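Local coordinates for DUF4439 domain-containing protein (Mycobacterium tuberculosis, PDB 2IB0), which is of unknown function but folds as a four-helix bundle and probably belongs among the ferritin-like proteins, at residues A[51-65]-A[133-147]. Numbering follows the deposited sequence.
Sequences VNFLVADALKQHRHR and ALTESAVMATRWNRV
Leu54 is a knob set among Met140, Arg143, Trp144 and Val147 on helix 133-147. Its CG stands opposite the backbone N (chi1 -174°), which brings the fork of the side chain up to the indole, and CD2 lies over one face, 3.6 Å from the centroid of the six-membered ring of Trp144, a CH-pi contact. Val55 CG2 meets the edge of that indole near its plane, and Val51 touches CH2 of the ring with CG2 while CG1 reaches Val147. The second methyl of Leu54, CD1, presses tightly on Met140 CE at 3.4 Å and covers one face of the Arg143 guanidinium. At an edge of that guanidinium lies Asp57, in a long salt bridge of 3.6 Å from OD2 to Arg143 NH2. Farther along, Gln61 OE1 rests against Met140 CG and Glu136 CB, and a water links Gln61 NE2 to Glu136 O. Arg65 closes this end: NH2 donates a nearly straight bond (169°) to the anti lone pair of Glu136 OE1, 3.0 Å away, a second water joins NE to the same oxygen, and NH1 pairs with Glu33 of helix 18-46. The two segments run antiparallel (164°), a pair in a four-helix bundle, consistent with the ferritin-like family.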
loop_
_atom_site.group_PDB
_atom_site.type_symbol
_atom_site.label_atom_id
_atom_site.label_comp_id
_atom_site.label_asym_id
_atom_site.label_seq_id
_atom_site.Cartn_x
_atom_site.Cartn_y
_atom_site.Cartn_z
ATOM N N VAL A 51 -2.447 -22.393 -2.023
ATOM C CA VAL A 51 -2.198 -21.055 -1.494
ATOM C C VAL A 51 -1.663 -21.132 -0.055
ATOM O O VAL A 51 -1.773 -20.166 0.700
ATOM C CB VAL A 51 -3.488 -20.169 -1.509
ATOM C CG1 VAL A 51 -3.995 -19.948 -2.921
ATOM C CG2 VAL A 51 -4.569 -20.788 -0.619
ATOM N N ASN A 52 -1.136 -22.276 0.373
ATOM C CA ASN A 52 -0.600 -22.211 1.722
ATOM C C ASN A 52 0.687 -21.509 1.998
ATOM O O ASN A 52 0.906 -21.091 3.120
ATOM C CB ASN A 52 -0.966 -23.302 2.811
ATOM C CG ASN A 52 -1.748 -24.521 2.303
ATOM O OD1 ASN A 52 -3.018 -24.505 2.232
ATOM N ND2 ASN A 52 -1.020 -25.632 2.108
ATOM N N PHE A 53 1.481 -21.286 0.958
ATOM C CA PHE A 53 2.576 -20.314 0.991
ATOM C C PHE A 53 2.045 -18.916 1.328
ATOM O O PHE A 53 2.639 -18.220 2.118
ATOM C CB PHE A 53 3.313 -20.248 -0.354
ATOM C CG PHE A 53 4.357 -21.347 -0.563
ATOM C CD1 PHE A 53 5.185 -21.786 0.502
ATOM C CD2 PHE A 53 4.543 -21.918 -1.846
ATOM C CE1 PHE A 53 6.153 -22.806 0.302
ATOM C CE2 PHE A 53 5.514 -22.925 -2.063
ATOM C CZ PHE A 53 6.319 -23.371 -0.985
ATOM N N LEU A 54 0.923 -18.532 0.708
ATOM C CA LEU A 54 0.274 -17.233 0.912
ATOM C C LEU A 54 -0.297 -17.098 2.333
ATOM O O LEU A 54 -0.079 -16.089 3.028
ATOM C CB LEU A 54 -0.784 -17.010 -0.180
ATOM C CG LEU A 54 -1.569 -15.684 -0.367
ATOM C CD1 LEU A 54 -0.640 -14.483 -0.394
ATOM C CD2 LEU A 54 -2.522 -15.663 -1.622
ATOM N N VAL A 55 -1.009 -18.124 2.780
ATOM C CA VAL A 55 -1.580 -18.131 4.110
ATOM C C VAL A 55 -0.473 -18.015 5.142
ATOM O O VAL A 55 -0.565 -17.156 6.018
ATOM C CB VAL A 55 -2.411 -19.410 4.405
ATOM C CG1 VAL A 55 -2.829 -19.455 5.910
ATOM C CG2 VAL A 55 -3.658 -19.488 3.487
ATOM N N ALA A 56 0.557 -18.863 5.060
ATOM C CA ALA A 56 1.676 -18.792 6.009
ATOM C C ALA A 56 2.304 -17.395 6.060
ATOM O O ALA A 56 2.556 -16.857 7.155
ATOM C CB ALA A 56 2.760 -19.835 5.683
ATOM N N ASP A 57 2.601 -16.842 4.872
ATOM C CA ASP A 57 3.122 -15.487 4.711
ATOM C C ASP A 57 2.239 -14.460 5.410
ATOM O O ASP A 57 2.724 -13.642 6.152
ATOM C CB ASP A 57 3.129 -15.102 3.214
ATOM C CG ASP A 57 4.360 -15.566 2.460
ATOM O OD1 ASP A 57 5.300 -16.134 3.081
ATOM O OD2 ASP A 57 4.375 -15.335 1.207
ATOM N N ALA A 58 0.942 -14.461 5.086
ATOM C CA ALA A 58 0.009 -13.501 5.669
ATOM C C ALA A 58 -0.022 -13.614 7.216
ATOM O O ALA A 58 0.023 -12.608 7.914
ATOM C CB ALA A 58 -1.388 -13.673 5.070
ATOM N N LEU A 59 -0.064 -14.840 7.732
ATOM C CA LEU A 59 -0.138 -15.069 9.179
ATOM C C LEU A 59 1.115 -14.614 9.928
ATOM O O LEU A 59 1.009 -14.023 10.979
ATOM C CB LEU A 59 -0.450 -16.540 9.516
ATOM C CG LEU A 59 -1.903 -17.015 9.587
ATOM C CD1 LEU A 59 -1.960 -18.517 9.594
ATOM C CD2 LEU A 59 -2.559 -16.460 10.835
ATOM N N LYS A 60 2.292 -14.840 9.362
ATOM C CA LYS A 60 3.539 -14.400 9.995
ATOM C C LYS A 60 3.627 -12.869 9.989
ATOM O O LYS A 60 3.974 -12.246 10.991
ATOM C CB LYS A 60 4.737 -15.062 9.306
ATOM C CG LYS A 60 6.107 -14.505 9.636
ATOM C CD LYS A 60 7.189 -15.058 8.669
ATOM C CE LYS A 60 7.370 -14.161 7.402
ATOM N NZ LYS A 60 8.745 -14.289 6.721
ATOM N N GLN A 61 3.283 -12.267 8.861
ATOM C CA GLN A 61 3.181 -10.803 8.744
ATOM C C GLN A 61 2.221 -10.155 9.781
ATOM O O GLN A 61 2.561 -9.164 10.436
ATOM C CB GLN A 61 2.774 -10.426 7.326
ATOM C CG GLN A 61 2.592 -8.938 7.111
ATOM C CD GLN A 61 2.127 -8.646 5.684
ATOM O OE1 GLN A 61 0.934 -8.485 5.419
ATOM N NE2 GLN A 61 3.062 -8.653 4.764
ATOM N N HIS A 62 1.031 -10.724 9.910
ATOM C CA HIS A 62 0.096 -10.226 10.918
ATOM C C HIS A 62 0.524 -10.494 12.358
ATOM O O HIS A 62 0.366 -9.616 13.194
ATOM C CB HIS A 62 -1.291 -10.776 10.703
ATOM C CG HIS A 62 -1.935 -10.281 9.470
ATOM N ND1 HIS A 62 -2.469 -9.013 9.375
ATOM C CD2 HIS A 62 -2.101 -10.862 8.259
ATOM C CE1 HIS A 62 -2.942 -8.837 8.155
ATOM N NE2 HIS A 62 -2.757 -9.953 7.466
ATOM N N ARG A 63 1.032 -11.688 12.657
ATOM C CA ARG A 63 1.441 -12.004 14.027
ATOM C C ARG A 63 2.559 -11.081 14.471
ATOM O O ARG A 63 2.516 -10.558 15.585
ATOM C CB ARG A 63 1.833 -13.473 14.205
ATOM C CG ARG A 63 0.664 -14.405 14.212
ATOM C CD ARG A 63 1.114 -15.803 14.023
ATOM N NE ARG A 63 0.004 -16.684 14.324
ATOM C CZ ARG A 63 -0.195 -17.886 13.789
ATOM N NH1 ARG A 63 0.659 -18.361 12.884
ATOM N NH2 ARG A 63 -1.263 -18.607 14.164
ATOM N N HIS A 64 3.503 -10.828 13.553
ATOM C CA HIS A 64 4.635 -9.959 13.817
ATOM C C HIS A 64 4.166 -8.508 14.019
ATOM O O HIS A 64 4.578 -7.858 14.965
ATOM C CB HIS A 64 5.683 -10.061 12.680
ATOM C CG HIS A 64 6.955 -9.308 12.956
ATOM N ND1 HIS A 64 7.123 -7.971 12.640
ATOM C CD2 HIS A 64 8.127 -9.702 13.517
ATOM C CE1 HIS A 64 8.331 -7.572 13.003
ATOM N NE2 HIS A 64 8.963 -8.603 13.534
ATOM N N ARG A 65 3.316 -8.004 13.119
ATOM C CA ARG A 65 2.737 -6.679 13.260
ATOM C C ARG A 65 2.009 -6.509 14.602
ATOM O O ARG A 65 2.213 -5.521 15.294
ATOM C CB ARG A 65 1.754 -6.435 12.127
ATOM C CG ARG A 65 1.286 -5.012 12.042
ATOM C CD ARG A 65 0.258 -4.888 10.956
ATOM N NE ARG A 65 0.824 -5.118 9.641
ATOM C CZ ARG A 65 0.144 -5.599 8.605
ATOM N NH1 ARG A 65 -1.138 -5.923 8.747
ATOM N NH2 ARG A 65 0.743 -5.766 7.423
ATOM N N ALA A 133 2.414 -0.997 7.388
ATOM C CA ALA A 133 1.293 -1.890 7.664
ATOM C C ALA A 133 0.155 -1.688 6.652
ATOM O O ALA A 133 -0.445 -2.677 6.183
ATOM C CB ALA A 133 0.803 -1.696 9.091
ATOM N N LEU A 134 -0.123 -0.432 6.291
ATOM C CA LEU A 134 -1.167 -0.142 5.334
ATOM C C LEU A 134 -0.809 -0.725 3.936
ATOM O O LEU A 134 -1.636 -1.361 3.261
ATOM C CB LEU A 134 -1.331 1.379 5.223
ATOM C CG LEU A 134 -2.553 2.085 4.613
ATOM C CD1 LEU A 134 -2.180 3.466 4.259
ATOM C CD2 LEU A 134 -3.132 1.430 3.419
ATOM N N THR A 135 0.423 -0.463 3.517
ATOM C CA THR A 135 0.930 -0.944 2.229
ATOM C C THR A 135 0.967 -2.474 2.152
ATOM O O THR A 135 0.569 -3.046 1.118
ATOM C CB THR A 135 2.300 -0.381 1.971
ATOM O OG1 THR A 135 2.181 1.043 1.780
ATOM C CG2 THR A 135 2.942 -1.024 0.741
ATOM N N GLU A 136 1.412 -3.121 3.225
ATOM C CA GLU A 136 1.416 -4.588 3.293
ATOM C C GLU A 136 0.017 -5.219 3.170
ATOM O O GLU A 136 -0.107 -6.263 2.515
ATOM C CB GLU A 136 2.105 -5.094 4.558
ATOM C CG GLU A 136 3.623 -4.791 4.520
ATOM C CD GLU A 136 4.324 -5.127 5.822
ATOM O OE1 GLU A 136 3.658 -5.367 6.857
ATOM O OE2 GLU A 136 5.563 -5.161 5.824
ATOM N N SER A 137 -0.970 -4.601 3.841
ATOM C CA SER A 137 -2.383 -4.996 3.828
ATOM C C SER A 137 -2.910 -4.888 2.387
ATOM O O SER A 137 -3.557 -5.787 1.885
ATOM C CB SER A 137 -3.203 -4.060 4.742
ATOM O OG SER A 137 -2.866 -4.190 6.113
ATOM N N ALA A 138 -2.637 -3.762 1.742
ATOM C CA ALA A 138 -2.944 -3.549 0.308
ATOM C C ALA A 138 -2.282 -4.523 -0.665
ATOM O O ALA A 138 -2.902 -4.944 -1.620
ATOM C CB ALA A 138 -2.561 -2.167 -0.077
ATOM N N VAL A 139 -0.999 -4.808 -0.484
ATOM C CA VAL A 139 -0.303 -5.790 -1.313
ATOM C C VAL A 139 -0.926 -7.182 -1.023
ATOM O O VAL A 139 -1.247 -7.947 -1.961
ATOM C CB VAL A 139 1.205 -5.724 -1.060
ATOM C CG1 VAL A 139 1.899 -6.966 -1.580
ATOM C CG2 VAL A 139 1.814 -4.405 -1.711
ATOM N N MET A 140 -1.200 -7.492 0.247
ATOM C CA MET A 140 -1.864 -8.783 0.559
ATOM C C MET A 140 -3.216 -8.968 -0.129
ATOM O O MET A 140 -3.495 -10.056 -0.668
ATOM C CB MET A 140 -2.019 -9.027 2.066
ATOM C CG MET A 140 -0.811 -9.677 2.775
ATOM S SD MET A 140 -0.167 -11.257 2.094
ATOM C CE MET A 140 -1.610 -11.947 1.609
ATOM N N ALA A 141 -4.070 -7.941 -0.071
ATOM C CA ALA A 141 -5.367 -7.921 -0.779
ATOM C C ALA A 141 -5.203 -8.135 -2.285
ATOM O O ALA A 141 -5.986 -8.895 -2.888
ATOM C CB ALA A 141 -6.181 -6.596 -0.479
ATOM N N THR A 142 -4.219 -7.477 -2.921
ATOM C CA THR A 142 -4.075 -7.662 -4.352
ATOM C C THR A 142 -3.654 -9.118 -4.648
ATOM O O THR A 142 -4.052 -9.685 -5.655
ATOM C CB THR A 142 -3.024 -6.701 -5.027
ATOM O OG1 THR A 142 -1.713 -7.102 -4.629
ATOM C CG2 THR A 142 -3.226 -5.280 -4.621
ATOM N N ARG A 143 -2.794 -9.692 -3.809
ATOM C CA ARG A 143 -2.398 -11.098 -3.968
ATOM C C ARG A 143 -3.583 -12.098 -3.852
ATOM O O ARG A 143 -3.653 -13.055 -4.593
ATOM C CB ARG A 143 -1.315 -11.465 -2.940
ATOM C CG ARG A 143 -0.070 -10.700 -3.196
ATOM C CD ARG A 143 1.093 -10.977 -2.205
ATOM N NE ARG A 143 1.565 -12.355 -2.356
ATOM C CZ ARG A 143 2.256 -13.055 -1.445
ATOM N NH1 ARG A 143 2.594 -12.534 -0.248
ATOM N NH2 ARG A 143 2.608 -14.313 -1.731
ATOM N N TRP A 144 -4.504 -11.867 -2.937
ATOM C CA TRP A 144 -5.700 -12.711 -2.822
ATOM C C TRP A 144 -6.714 -12.489 -3.946
ATOM O O TRP A 144 -7.392 -13.421 -4.351
ATOM C CB TRP A 144 -6.367 -12.539 -1.451
ATOM C CG TRP A 144 -5.634 -13.250 -0.373
ATOM C CD1 TRP A 144 -4.802 -12.700 0.576
ATOM C CD2 TRP A 144 -5.671 -14.673 -0.110
ATOM N NE1 TRP A 144 -4.305 -13.703 1.405
ATOM C CE2 TRP A 144 -4.835 -14.916 1.015
ATOM C CE3 TRP A 144 -6.341 -15.760 -0.713
ATOM C CZ2 TRP A 144 -4.639 -16.225 1.558
ATOM C CZ3 TRP A 144 -6.143 -17.069 -0.166
ATOM C CH2 TRP A 144 -5.291 -17.271 0.952
ATOM N N ASN A 145 -6.786 -11.252 -4.462
ATOM C CA ASN A 145 -7.604 -10.928 -5.607
ATOM C C ASN A 145 -7.082 -11.599 -6.884
ATOM O O ASN A 145 -7.855 -11.971 -7.759
ATOM C CB ASN A 145 -7.633 -9.425 -5.805
ATOM C CG ASN A 145 -8.824 -8.765 -5.139
ATOM O OD1 ASN A 145 -8.684 -7.712 -4.447
ATOM N ND2 ASN A 145 -10.017 -9.338 -5.359
ATOM N N ARG A 146 -5.762 -11.720 -6.977
ATOM C CA ARG A 146 -5.119 -12.434 -8.051
ATOM C C ARG A 146 -5.443 -13.940 -7.942
ATOM O O ARG A 146 -5.676 -14.592 -8.954
ATOM C CB ARG A 146 -3.611 -12.197 -7.996
ATOM C CG ARG A 146 -2.846 -12.659 -9.187
ATOM C CD ARG A 146 -1.451 -11.979 -9.157
ATOM N NE ARG A 146 -1.543 -10.538 -9.457
ATOM C CZ ARG A 146 -0.889 -9.555 -8.813
ATOM N NH1 ARG A 146 -0.078 -9.807 -7.794
ATOM N NH2 ARG A 146 -1.072 -8.298 -9.191
ATOM N N VAL A 147 -5.472 -14.480 -6.720
ATOM C CA VAL A 147 -5.984 -15.832 -6.510
ATOM C C VAL A 147 -7.446 -15.986 -6.993
ATOM O O VAL A 147 -7.753 -16.885 -7.795
ATOM C CB VAL A 147 -5.787 -16.286 -5.018
ATOM C CG1 VAL A 147 -6.449 -17.656 -4.773
ATOM C CG2 VAL A 147 -4.286 -16.373 -4.702
HETATM O O HOH W 1 2.165 -7.754 2.085
HETATM O O HOH W 2 3.733 -4.523 9.350
HETATM O O HOH W 3 -4.147 -5.772 7.630
#